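Local coordinates for 7,8-dihydro-6-hydroxymethylpterin pyrophosphokinase-dihydropteroate synthase (PDB 6JWS), which probably catalyses two consecutive steps of folate biosynthesis, diphosphate transfer from ATP to 6-hydroxymethyl-7,8-dihydropterin and condensation of that product with 4-aminobenzoate, at residues B[132-136]-B[317-321]; B[175-181]-B[211-217]; B[414-419]-B[455-459]; B[427-432]-B[477-482]. The protein carries 1 engineered substitution. All blocks are in the same frame, centred on the assembly; numbering follows the deposited sequence.

Interaction 1 (B[132-136]-B[317-321]); sequences YLLEC and SIPHV. With ATP (adenosine-5'-triphosphate), chain J.
A trans chi1 (170°) carries the Y132 ring out of helix 129-148 toward 317-321, and S317, whose OG is likewise trans to its own N, turns its hydroxyl to the same spot: both converge on the carbonyl of P319. Y132 OH donates to P319 O at 2.6 Å, and S317 OG donates to that same P319 O at 3.0 Å. The phenol arrives well above the carbonyl plane, 52° out of it, whereas the serine is tilted much less and comes from the opposite face. Two hydroxyls thus grip one oxygen and hold the chain just past the cis peptide bond that precedes P319. The proline ring lies aslant the phenol end, with P319 CD 3.6 Å from Y132 CZ. One helical turn on, C136 rests SG over a face of the tyrosine ring near its rim, while C136 CB meets V321 CG1 at 4.1 Å.

The other side of 317-321 belongs to the nucleotide. S317 N donates to ATP N7 at 2.7 Å, and ATP N6 donates to S317 O at 2.9 Å, so one residue reads the Hoogsteen edge of adenine with its backbone while its side chain steadies the turn behind. H320 brings the edge of its imidazole to the gamma phosphate, NE2 lying 3.1 Å from ATP O1G; a hydrogen bond between its ND1 and Y322 N helps fix the ring's rotation. Helix 129-148 thus packs behind the strand end and turn that form part of the wall of the ATP pocket in the HPPK domain.

Interaction 2 (B[175-181]-B[211-217]); sequences NDPLSML and ILFFNDF. With ATP (adenosine-5'-triphosphate), chain J.
The start of helix 177-190, where P177 sits on F214, runs roughly antiparallel to strand 211-214, the short axes inclined at 147° and 10.4 Å apart at closest approach. P177 lies squarely on F214: its CD stands 3.6 Å from the centroid of the F214 ring and only 3° off the normal, a CH-pi contact over the face. M180 comes to the rim of the same ring. A bend at chi3 (78°) curls its methyl back, setting M180 CE at the edge, 3.4 Å from F214 CD2, while SD approaches obliquely in a Met-aromatic contact. The same methyl is wedged against I211, M180 CE to I211 CD1 being a tight 3.4 Å.

This is the helix-on-sheet layer of the HPPK domain, in which helix 177-190 covers strand 208-214, at one edge of an antiparallel sheet; M180 also reaches A18 and L20 on the adjoining strand 16-24. The helix begins at D176, the N-cap, whose carboxylate accepts from S179 N.

Farther along, the interface passes into the adenine site. L181 packs its CB on I211 CD1 and puts its own CD1 3.7 Å from ATP C2. The backbone of I211 meets the Watson-Crick edge of the base: I211 N donates almost straight to ATP N1 at 3.1 Å, and ATP N6 donates to I211 O at 2.8 Å.

Interaction 3 (B[414-419]-B[455-459]); sequences AVQRMF and VLQLF
V455 O accepts the helical hydrogen bond of F459 N at 2.9 Å, and onto this satisfied carbonyl presses V415 from the facing helix, its CG2 3.5 Å from V455 O. The two helices, 411-424 and 448-464, are successive outer helices of the TIM barrel in the pterin-binding domain. Their short segments cross at -57° with axes 9.6 Å apart, and between the two segments the side-chain contacts are all apolar. V415 CG2 is lodged among V455, L458 and F459, lying 3.8 Å from L458 CG. At one end of the crossing A414, with only a methyl to offer, meets V455 CG2 through its CB at 3.7 Å.

M418 and F419 engage the F459 ring in different ways. The methionine chain, bent at its last torsion, folds its methyl over the ring: M418 CE is 3.6 Å from the F459 centroid and 23° off the normal, offset toward the CG side of the ring. Its sulfur follows more obliquely, completing a Met-aromatic contact, and touches V455 CG1 as well. Beneath this cluster L395 of strand 390-396 touches both M418 and V455, tying the helix pair to the barrel wall. The phenyl rings of F419 and F459 are inclined obliquely, by 43°. They come together where F459 CE1 lies over a face of the F419 ring, 3.7 Å from F419 CE2.

Interaction 4 (B[427-432]-B[477-482]); sequences SVIDIG and PIISID. With PT1 (pteroic acid), chain I.
D430, midway along strand 428-432, and D482, at the C-terminal end of strand 478-482, bring their carboxylates together, with OD2 of D430 3.7 Å from OD2 of D482 and the two planes only 17° apart. D482 OD2 is also the atom that meets the pteroic acid, lying 2.7 Å from its N8. R686 stands by both aspartates, in a salt bridge with D430 and a long, weak ion pair with D482.

A second-shell hydroxyl fixes the other oxygen of D430. S480 OG, trans to its backbone N (chi1 176°), donates to D430 OD1 at 3.0 Å, meeting it on the anti side and 33° out of the carboxylate plane. With S480 OG on OD1 and R686 on OD2, joined by a weak bond from N502 to OD2, the carboxylate should be restricted in rotation.

Behind these side chains runs a parallel ladder. S480 N donates to I429 O at 2.7 Å and I431 N to S480 O at 2.8 Å, so S480 is bonded through both its amide and its carbonyl; D482 N to I431 O, again 2.8 Å, secures the aspartate that faces the ligand. V428 packs CG2 on I478 CB on the face shared with D430 and S480. The opposite face is built of isoleucines: I429 CB lies 4.1 Å from I479 CD1, while I431, I479 and I481 reach helix 448-464. That helix links the two strands in a beta-alpha-beta unit of the TIM barrel, flanked by strands 390-396 and 500-503.

How the interactions relate
Every touching residue is buried in interactions 1 and 2, whereas interaction 3 reaches the surface at F419 and L458 and interaction 4 at S427 and I478. Interactions 1 and 2 flank one ATP: each contributes a backbone amide and carbonyl to the adenine, and they join through packing of I318 on I211 and a probable hydrogen bond from H320 N to L212 O. In a separate domain, its centre about 42 Å from that of interaction 2, interaction 4 pairs two barrel strands and interaction 3 the helices outside, V455 and L456 packing on I431. Chemistry follows position: hydroxyls and backbone groups at the nucleotide, carboxylates near the pterin, apolar and aromatic side chains in the outer-helix segments.

Interaction 1 (B[132-136]-B[317-321])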
# COMPACT_ATOMS: atom_id res chain seq x y z
N TYR B 132 32.93 21.67 34.45
CA TYR B 132 32.39 21.82 33.10
C TYR B 132 30.87 21.76 33.14
O TYR B 132 30.20 22.65 32.61
CB TYR B 132 32.99 20.78 32.15
CG TYR B 132 32.29 20.74 30.82
CD1 TYR B 132 32.59 21.66 29.83
CD2 TYR B 132 31.29 19.80 30.57
CE1 TYR B 132 31.93 21.65 28.61
CE2 TYR B 132 30.61 19.78 29.36
CZ TYR B 132 30.94 20.70 28.38
OH TYR B 132 30.28 20.69 27.19
N LEU B 133 30.32 20.72 33.78
CA LEU B 133 28.88 20.48 33.77
C LEU B 133 28.12 21.61 34.45
O LEU B 133 27.06 22.01 33.98
CB LEU B 133 28.56 19.12 34.39
CG LEU B 133 29.10 17.91 33.61
CD1 LEU B 133 29.13 16.67 34.49
CD2 LEU B 133 28.28 17.66 32.35
N LEU B 134 28.71 22.17 35.53
CA LEU B 134 28.11 23.30 36.24
C LEU B 134 28.10 24.55 35.37
O LEU B 134 27.08 25.24 35.28
CB LEU B 134 28.83 23.52 37.58
CG LEU B 134 28.72 22.37 38.59
CD1 LEU B 134 29.81 22.46 39.65
CD2 LEU B 134 27.33 22.30 39.23
N GLU B 135 29.21 24.83 34.68
CA GLU B 135 29.29 26.02 33.84
C GLU B 135 28.27 25.92 32.69
O GLU B 135 27.55 26.89 32.41
CB GLU B 135 30.70 26.27 33.32
CG GLU B 135 31.76 26.40 34.41
CD GLU B 135 31.85 27.74 35.12
OE1 GLU B 135 31.06 28.65 34.80
OE2 GLU B 135 32.73 27.88 35.99
N CYS B 136 28.18 24.75 32.04
CA CYS B 136 27.23 24.55 30.96
C CYS B 136 25.80 24.69 31.48
O CYS B 136 24.95 25.35 30.86
CB CYS B 136 27.44 23.23 30.21
SG CYS B 136 29.08 23.04 29.46
N SER B 317 33.31 27.16 25.15
CA SER B 317 32.92 25.91 25.77
C SER B 317 33.21 24.74 24.83
O SER B 317 32.62 24.66 23.75
CB SER B 317 31.47 25.94 26.20
OG SER B 317 31.15 24.77 26.94
N ILE B 318 34.10 23.85 25.24
CA ILE B 318 34.31 22.60 24.53
C ILE B 318 34.15 21.45 25.52
O ILE B 318 34.89 21.39 26.50
CB ILE B 318 35.69 22.53 23.84
CG1 ILE B 318 36.00 23.76 22.98
CG2 ILE B 318 35.83 21.22 23.07
CD1 ILE B 318 35.37 23.75 21.61
N PRO B 319 33.25 20.47 25.28
CA PRO B 319 32.30 20.51 24.16
C PRO B 319 31.34 21.69 24.23
O PRO B 319 31.15 22.30 25.28
CB PRO B 319 31.53 19.21 24.35
CG PRO B 319 32.51 18.29 25.02
CD PRO B 319 33.20 19.20 26.01
N HIS B 320 30.73 22.02 23.10
CA HIS B 320 29.71 23.06 23.07
C HIS B 320 28.69 22.79 24.18
O HIS B 320 28.41 21.64 24.53
CB HIS B 320 29.11 23.17 21.67
CG HIS B 320 28.18 24.31 21.48
ND1 HIS B 320 26.84 24.24 21.84
CD2 HIS B 320 28.36 25.55 20.96
CE1 HIS B 320 26.25 25.38 21.54
NE2 HIS B 320 27.15 26.19 21.00
N VAL B 321 28.16 23.88 24.74
CA VAL B 321 27.23 23.86 25.87
C VAL B 321 26.03 22.98 25.51
O VAL B 321 25.49 22.28 26.37
CB VAL B 321 26.80 25.30 26.24
CG1 VAL B 321 25.62 25.34 27.20
CG2 VAL B 321 27.95 26.11 26.81
PG ATP J . 26.41 29.32 21.08
O1G ATP J . 25.16 28.50 20.86
O2G ATP J . 27.02 29.11 22.46
O3G ATP J . 27.43 29.13 19.97
PB ATP J . 24.65 31.69 20.53
O1B ATP J . 24.59 32.99 21.25
O2B ATP J . 23.44 30.81 20.48
O3B ATP J . 25.93 30.88 21.06
PA ATP J . 26.46 32.47 18.36
O1A ATP J . 27.16 31.28 17.77
O2A ATP J . 26.19 33.64 17.47
O3A ATP J . 25.09 31.98 19.02
O5' ATP J . 27.26 32.96 19.66
C5' ATP J . 28.43 32.21 20.08
C4' ATP J . 28.88 32.70 21.43
O4' ATP J . 29.13 31.57 22.31
C3' ATP J . 30.18 33.51 21.42
O3' ATP J . 30.10 34.52 22.41
C2' ATP J . 31.24 32.43 21.68
O2' ATP J . 32.41 32.87 22.32
C1' ATP J . 30.50 31.50 22.64
N9 ATP J . 30.96 30.11 22.55
C8 ATP J . 31.35 29.32 23.60
N7 ATP J . 31.71 28.12 23.23
C5 ATP J . 31.51 28.11 21.85
C6 ATP J . 31.69 27.11 20.88
N6 ATP J . 32.13 25.89 21.17
N1 ATP J . 31.40 27.42 19.59
C2 ATP J . 30.96 28.66 19.31
N3 ATP J . 30.75 29.68 20.15
C4 ATP J . 31.05 29.33 21.42

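Interaction 2 (B[175-181]-B[211-217])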
# COMPACT_ATOMS: atom_id res chain seq x y z
N ASN B 175 45.73 25.31 15.77
CA ASN B 175 46.39 24.77 16.95
C ASN B 175 45.42 24.51 18.10
O ASN B 175 45.69 23.65 18.94
CB ASN B 175 47.55 25.65 17.43
CG ASN B 175 48.71 25.67 16.47
OD1 ASN B 175 49.08 24.66 15.87
ND2 ASN B 175 49.31 26.84 16.31
N ASP B 176 44.31 25.27 18.16
CA ASP B 176 43.44 25.21 19.32
C ASP B 176 42.04 25.69 18.97
O ASP B 176 41.85 26.40 17.97
CB ASP B 176 43.99 26.08 20.46
CG ASP B 176 43.99 27.55 20.08
OD1 ASP B 176 44.94 27.97 19.39
OD2 ASP B 176 43.01 28.24 20.41
N PRO B 177 41.02 25.34 19.80
CA PRO B 177 39.64 25.77 19.56
C PRO B 177 39.42 27.28 19.62
O PRO B 177 38.50 27.81 18.99
CB PRO B 177 38.80 25.03 20.62
CG PRO B 177 39.79 24.55 21.66
CD PRO B 177 41.12 24.43 20.95
N LEU B 178 40.28 27.98 20.38
CA LEU B 178 40.12 29.43 20.43
C LEU B 178 40.58 30.03 19.11
O LEU B 178 39.88 30.86 18.54
CB LEU B 178 40.82 30.04 21.65
CG LEU B 178 40.56 31.54 21.85
CD1 LEU B 178 39.10 31.89 21.58
CD2 LEU B 178 40.96 31.98 23.25
N SER B 179 41.73 29.59 18.60
CA SER B 179 42.15 30.05 17.28
C SER B 179 41.12 29.63 16.23
O SER B 179 40.77 30.42 15.35
CB SER B 179 43.54 29.58 16.89
OG SER B 179 44.40 29.48 18.03
N MET B 180 40.60 28.40 16.35
CA MET B 180 39.63 27.94 15.38
C MET B 180 38.39 28.83 15.40
O MET B 180 37.88 29.22 14.34
CB MET B 180 39.22 26.48 15.58
CG MET B 180 38.17 26.03 14.57
SD MET B 180 38.25 24.28 14.25
CE MET B 180 37.42 23.67 15.71
N LEU B 181 37.90 29.15 16.60
CA LEU B 181 36.70 29.97 16.70
C LEU B 181 36.93 31.34 16.06
O LEU B 181 36.04 31.88 15.39
CB LEU B 181 36.28 30.08 18.17
CG LEU B 181 34.99 30.87 18.41
CD1 LEU B 181 33.82 30.28 17.63
CD2 LEU B 181 34.68 30.92 19.90
N ILE B 211 31.63 25.12 17.49
CA ILE B 211 32.56 24.02 17.64
C ILE B 211 31.97 23.07 18.67
O ILE B 211 31.71 23.49 19.78
CB ILE B 211 33.97 24.50 18.06
CG1 ILE B 211 34.49 25.63 17.17
CG2 ILE B 211 34.93 23.31 18.12
CD1 ILE B 211 35.87 26.12 17.57
N LEU B 212 31.73 21.82 18.27
CA LEU B 212 31.09 20.89 19.18
C LEU B 212 32.17 20.14 19.95
O LEU B 212 32.06 19.91 21.14
CB LEU B 212 30.18 19.94 18.40
CG LEU B 212 29.03 20.59 17.62
CD1 LEU B 212 28.36 19.58 16.70
CD2 LEU B 212 28.01 21.24 18.56
N PHE B 213 33.21 19.71 19.24
CA PHE B 213 34.27 18.96 19.88
C PHE B 213 35.59 19.41 19.28
O PHE B 213 35.63 19.89 18.15
CB PHE B 213 34.10 17.46 19.65
CG PHE B 213 32.91 16.82 20.32
CD1 PHE B 213 32.86 16.66 21.70
CD2 PHE B 213 31.84 16.36 19.56
CE1 PHE B 213 31.77 16.06 22.30
CE2 PHE B 213 30.75 15.75 20.16
CZ PHE B 213 30.71 15.60 21.54
N PHE B 214 36.65 19.25 20.06
CA PHE B 214 38.00 19.52 19.59
C PHE B 214 38.92 18.56 20.33
O PHE B 214 39.16 18.71 21.53
CB PHE B 214 38.37 20.99 19.82
CG PHE B 214 39.57 21.47 19.05
CD1 PHE B 214 40.83 20.94 19.30
CD2 PHE B 214 39.45 22.45 18.09
CE1 PHE B 214 41.94 21.38 18.59
CE2 PHE B 214 40.56 22.90 17.38
CZ PHE B 214 41.80 22.36 17.64
N ASN B 215 39.39 17.54 19.62
CA ASN B 215 40.09 16.45 20.26
C ASN B 215 39.25 16.00 21.45
O ASN B 215 38.01 16.09 21.40
CB ASN B 215 41.55 16.81 20.54
CG ASN B 215 42.32 17.07 19.26
OD1 ASN B 215 41.96 16.57 18.19
ND2 ASN B 215 43.39 17.86 19.35
N ASP B 216 39.93 15.53 22.51
CA ASP B 216 39.27 15.05 23.71
C ASP B 216 39.26 16.14 24.79
O ASP B 216 39.10 15.83 25.96
CB ASP B 216 39.97 13.79 24.22
CG ASP B 216 41.43 14.05 24.59
OD1 ASP B 216 41.91 15.19 24.36
OD2 ASP B 216 42.06 13.13 25.13
N PHE B 217 39.42 17.40 24.39
CA PHE B 217 39.57 18.49 25.34
C PHE B 217 38.25 18.77 26.07
O PHE B 217 37.17 18.65 25.50
CB PHE B 217 40.01 19.79 24.66
CG PHE B 217 41.34 19.76 23.95
CD1 PHE B 217 42.24 18.72 24.13
CD2 PHE B 217 41.72 20.81 23.11
CE1 PHE B 217 43.45 18.69 23.45
CE2 PHE B 217 42.93 20.78 22.44
CZ PHE B 217 43.79 19.72 22.62
PG ATP J . 26.41 29.32 21.08
O1G ATP J . 25.16 28.50 20.86
O2G ATP J . 27.02 29.11 22.46
O3G ATP J . 27.43 29.13 19.97
PB ATP J . 24.65 31.69 20.53
O1B ATP J . 24.59 32.99 21.25
O2B ATP J . 23.44 30.81 20.48
O3B ATP J . 25.93 30.88 21.06
PA ATP J . 26.46 32.47 18.36
O1A ATP J . 27.16 31.28 17.77
O2A ATP J . 26.19 33.64 17.47
O3A ATP J . 25.09 31.98 19.02
O5' ATP J . 27.26 32.96 19.66
C5' ATP J . 28.43 32.21 20.08
C4' ATP J . 28.88 32.70 21.43
O4' ATP J . 29.13 31.57 22.31
C3' ATP J . 30.18 33.51 21.42
O3' ATP J . 30.10 34.52 22.41
C2' ATP J . 31.24 32.43 21.68
O2' ATP J . 32.41 32.87 22.32
C1' ATP J . 30.50 31.50 22.64
N9 ATP J . 30.96 30.11 22.55
C8 ATP J . 31.35 29.32 23.60
N7 ATP J . 31.71 28.12 23.23
C5 ATP J . 31.51 28.11 21.85
C6 ATP J . 31.69 27.11 20.88
N6 ATP J . 32.13 25.89 21.17
N1 ATP J . 31.40 27.42 19.59
C2 ATP J . 30.96 28.66 19.31
N3 ATP J . 30.75 29.68 20.15
C4 ATP J . 31.05 29.33 21.42

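Interaction 3 (B[414-419]-B[455-459])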
# COMPACT_ATOMS: atom_id res chain seq x y z
N ALA B 414 17.14 13.12 -29.95
CA ALA B 414 17.48 12.90 -28.55
C ALA B 414 16.92 14.03 -27.70
O ALA B 414 16.23 13.75 -26.71
CB ALA B 414 18.97 12.75 -28.36
N VAL B 415 17.18 15.28 -28.10
CA VAL B 415 16.80 16.43 -27.30
C VAL B 415 15.27 16.58 -27.28
O VAL B 415 14.69 16.95 -26.26
CB VAL B 415 17.54 17.69 -27.78
CG1 VAL B 415 16.95 18.97 -27.21
CG2 VAL B 415 19.02 17.60 -27.43
N GLN B 416 14.63 16.25 -28.40
CA GLN B 416 13.18 16.27 -28.50
C GLN B 416 12.60 15.36 -27.41
O GLN B 416 11.68 15.76 -26.70
CB GLN B 416 12.78 15.74 -29.87
CG GLN B 416 11.65 16.48 -30.56
CD GLN B 416 11.77 16.29 -32.05
OE1 GLN B 416 12.31 17.13 -32.77
NE2 GLN B 416 11.29 15.15 -32.54
N ARG B 417 13.15 14.14 -27.32
CA ARG B 417 12.75 13.14 -26.34
C ARG B 417 12.92 13.67 -24.92
O ARG B 417 12.06 13.45 -24.08
CB ARG B 417 13.50 11.83 -26.58
CG ARG B 417 13.12 10.69 -25.65
CD ARG B 417 11.67 10.25 -25.71
NE ARG B 417 11.40 9.21 -24.71
CZ ARG B 417 10.30 9.13 -23.96
NH1 ARG B 417 9.34 10.03 -24.08
NH2 ARG B 417 10.18 8.15 -23.08
N MET B 418 14.01 14.41 -24.66
CA MET B 418 14.25 15.02 -23.36
C MET B 418 13.16 16.02 -23.02
O MET B 418 12.75 16.09 -21.86
CB MET B 418 15.62 15.70 -23.28
CG MET B 418 16.74 14.69 -23.31
SD MET B 418 18.40 15.40 -23.43
CE MET B 418 18.52 16.24 -21.85
N PHE B 419 12.70 16.79 -24.02
CA PHE B 419 11.65 17.77 -23.79
C PHE B 419 10.32 17.06 -23.52
O PHE B 419 9.55 17.47 -22.66
CB PHE B 419 11.62 18.82 -24.91
CG PHE B 419 12.54 20.00 -24.68
CD1 PHE B 419 12.13 21.09 -23.93
CD2 PHE B 419 13.83 20.02 -25.20
CE1 PHE B 419 12.98 22.17 -23.70
CE2 PHE B 419 14.69 21.08 -24.96
CZ PHE B 419 14.26 22.15 -24.22
N VAL B 455 24.62 15.68 -27.43
CA VAL B 455 23.23 15.71 -27.00
C VAL B 455 23.06 16.70 -25.86
O VAL B 455 22.17 17.55 -25.90
CB VAL B 455 22.72 14.32 -26.59
CG1 VAL B 455 21.40 14.43 -25.85
CG2 VAL B 455 22.57 13.42 -27.82
N LEU B 456 23.95 16.62 -24.86
CA LEU B 456 23.80 17.45 -23.68
C LEU B 456 24.02 18.92 -24.03
O LEU B 456 23.39 19.78 -23.42
CB LEU B 456 24.76 17.01 -22.57
CG LEU B 456 24.32 15.77 -21.78
CD1 LEU B 456 25.41 15.31 -20.84
CD2 LEU B 456 23.02 16.03 -21.04
N GLN B 457 24.96 19.16 -24.97
CA GLN B 457 25.28 20.49 -25.47
C GLN B 457 24.07 21.10 -26.19
O GLN B 457 23.71 22.24 -25.93
CB GLN B 457 26.50 20.45 -26.39
CG GLN B 457 27.82 20.64 -25.66
CD GLN B 457 29.04 20.17 -26.43
OE1 GLN B 457 28.95 19.47 -27.44
NE2 GLN B 457 30.20 20.54 -25.92
N LEU B 458 23.43 20.34 -27.08
CA LEU B 458 22.24 20.79 -27.79
C LEU B 458 21.10 21.04 -26.80
O LEU B 458 20.37 22.03 -26.92
CB LEU B 458 21.88 19.74 -28.85
CG LEU B 458 20.68 20.07 -29.76
CD1 LEU B 458 20.86 21.40 -30.46
CD2 LEU B 458 20.45 18.98 -30.79
N PHE B 459 20.95 20.17 -25.78
CA PHE B 459 19.89 20.38 -24.80
C PHE B 459 20.08 21.70 -24.07
O PHE B 459 19.12 22.45 -23.88
CB PHE B 459 19.79 19.23 -23.79
CG PHE B 459 18.75 19.51 -22.74
CD1 PHE B 459 17.41 19.32 -23.01
CD2 PHE B 459 19.13 20.01 -21.50
CE1 PHE B 459 16.45 19.61 -22.05
CE2 PHE B 459 18.16 20.30 -20.55
CZ PHE B 459 16.83 20.11 -20.82

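Interaction 4 (B[427-432]-B[477-482])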
# COMPACT_ATOMS: atom_id res chain seq x y z
N SER B 427 11.22 14.60 -13.22
CA SER B 427 11.97 15.59 -12.47
C SER B 427 13.46 15.53 -12.82
O SER B 427 14.21 16.49 -12.62
CB SER B 427 11.81 15.33 -10.97
OG SER B 427 10.45 15.25 -10.62
N VAL B 428 13.89 14.34 -13.24
CA VAL B 428 15.29 14.12 -13.58
C VAL B 428 15.31 13.43 -14.93
O VAL B 428 14.42 12.64 -15.24
CB VAL B 428 16.04 13.28 -12.53
CG1 VAL B 428 17.49 13.03 -12.95
CG2 VAL B 428 16.01 13.96 -11.16
N ILE B 429 16.33 13.76 -15.73
CA ILE B 429 16.64 12.98 -16.91
C ILE B 429 17.99 12.32 -16.70
O ILE B 429 18.96 13.04 -16.40
CB ILE B 429 16.68 13.86 -18.17
CG1 ILE B 429 15.44 14.74 -18.33
CG2 ILE B 429 16.93 13.00 -19.41
CD1 ILE B 429 14.14 13.98 -18.25
N ASP B 430 18.04 10.99 -16.92
CA ASP B 430 19.25 10.18 -16.89
C ASP B 430 19.70 9.90 -18.33
O ASP B 430 19.06 9.14 -19.06
CB ASP B 430 19.08 8.88 -16.10
CG ASP B 430 20.37 8.12 -15.76
OD1 ASP B 430 21.36 8.79 -15.34
OD2 ASP B 430 20.39 6.86 -15.87
N ILE B 431 20.82 10.50 -18.71
CA ILE B 431 21.31 10.29 -20.06
C ILE B 431 22.50 9.34 -19.98
O ILE B 431 23.33 9.49 -19.09
CB ILE B 431 21.68 11.62 -20.74
CG1 ILE B 431 21.95 11.42 -22.24
CG2 ILE B 431 22.89 12.27 -20.07
CD1 ILE B 431 22.17 12.73 -22.99
N GLY B 432 22.57 8.40 -20.92
CA GLY B 432 23.74 7.55 -21.02
C GLY B 432 24.08 7.19 -22.47
O GLY B 432 23.22 7.22 -23.36
N PRO B 477 14.73 20.67 -15.53
CA PRO B 477 14.95 19.33 -15.01
C PRO B 477 16.41 19.20 -14.59
O PRO B 477 17.29 19.86 -15.13
CB PRO B 477 14.61 18.39 -16.18
CG PRO B 477 14.80 19.26 -17.41
CD PRO B 477 14.51 20.69 -16.98
N ILE B 478 16.61 18.39 -13.55
CA ILE B 478 17.92 17.99 -13.09
C ILE B 478 18.43 16.99 -14.11
O ILE B 478 17.65 16.19 -14.64
CB ILE B 478 17.74 17.40 -11.68
CG1 ILE B 478 17.02 18.42 -10.78
CG2 ILE B 478 19.06 16.95 -11.09
CD1 ILE B 478 16.70 17.93 -9.38
N ILE B 479 19.73 17.07 -14.43
CA ILE B 479 20.32 16.17 -15.42
C ILE B 479 21.28 15.21 -14.72
O ILE B 479 22.23 15.63 -14.06
CB ILE B 479 21.02 16.95 -16.55
CG1 ILE B 479 20.09 17.94 -17.26
CG2 ILE B 479 21.67 16.01 -17.55
CD1 ILE B 479 18.80 17.30 -17.75
N SER B 480 21.06 13.92 -14.97
CA SER B 480 21.93 12.88 -14.47
C SER B 480 22.65 12.19 -15.63
O SER B 480 22.06 11.89 -16.67
CB SER B 480 21.08 11.89 -13.67
OG SER B 480 21.87 10.80 -13.24
N ILE B 481 23.95 11.92 -15.45
CA ILE B 481 24.68 11.19 -16.49
C ILE B 481 25.06 9.80 -15.98
O ILE B 481 25.74 9.67 -14.96
CB ILE B 481 25.90 11.97 -17.03
CG1 ILE B 481 26.73 11.11 -17.98
CG2 ILE B 481 26.77 12.56 -15.94
CD1 ILE B 481 27.46 11.92 -19.02
N ASP B 482 24.63 8.78 -16.71
CA ASP B 482 24.93 7.39 -16.43
C ASP B 482 26.30 7.09 -17.04
O ASP B 482 26.40 6.66 -18.20
CB ASP B 482 23.84 6.50 -17.03
CG ASP B 482 23.93 5.01 -16.69
OD1 ASP B 482 25.01 4.55 -16.24
OD2 ASP B 482 22.91 4.31 -16.87
C2 PT1 I . 19.80 0.99 -12.75
C3 PT1 I . 20.26 1.07 -14.14
C5 PT1 I . 21.15 2.18 -14.48
N6 PT1 I . 19.89 0.17 -15.09
C7 PT1 I . 21.06 2.92 -12.20
N9 PT1 I . 21.50 3.06 -13.50
C10 PT1 I . 20.38 0.30 -16.35
N11 PT1 I . 21.46 3.82 -11.22
C12 PT1 I . 21.25 1.34 -16.67
C21 PT1 I . 17.62 -6.80 -16.96
O22 PT1 I . 16.64 -6.95 -17.74
O1 PT1 I . 18.99 -0.00 -12.37
N4 PT1 I . 20.21 1.92 -11.86
N8 PT1 I . 21.60 2.25 -15.74
C13 PT1 I . 20.00 -0.73 -17.38
N14 PT1 I . 20.68 -2.01 -17.05
C15 PT1 I . 19.97 -3.16 -17.02
C16 PT1 I . 20.33 -4.20 -16.13
C17 PT1 I . 18.86 -3.30 -17.92
C18 PT1 I . 19.56 -5.38 -16.12
C19 PT1 I . 18.11 -4.51 -17.91
C20 PT1 I . 18.45 -5.54 -16.99
O23 PT1 I . 17.90 -7.70 -16.15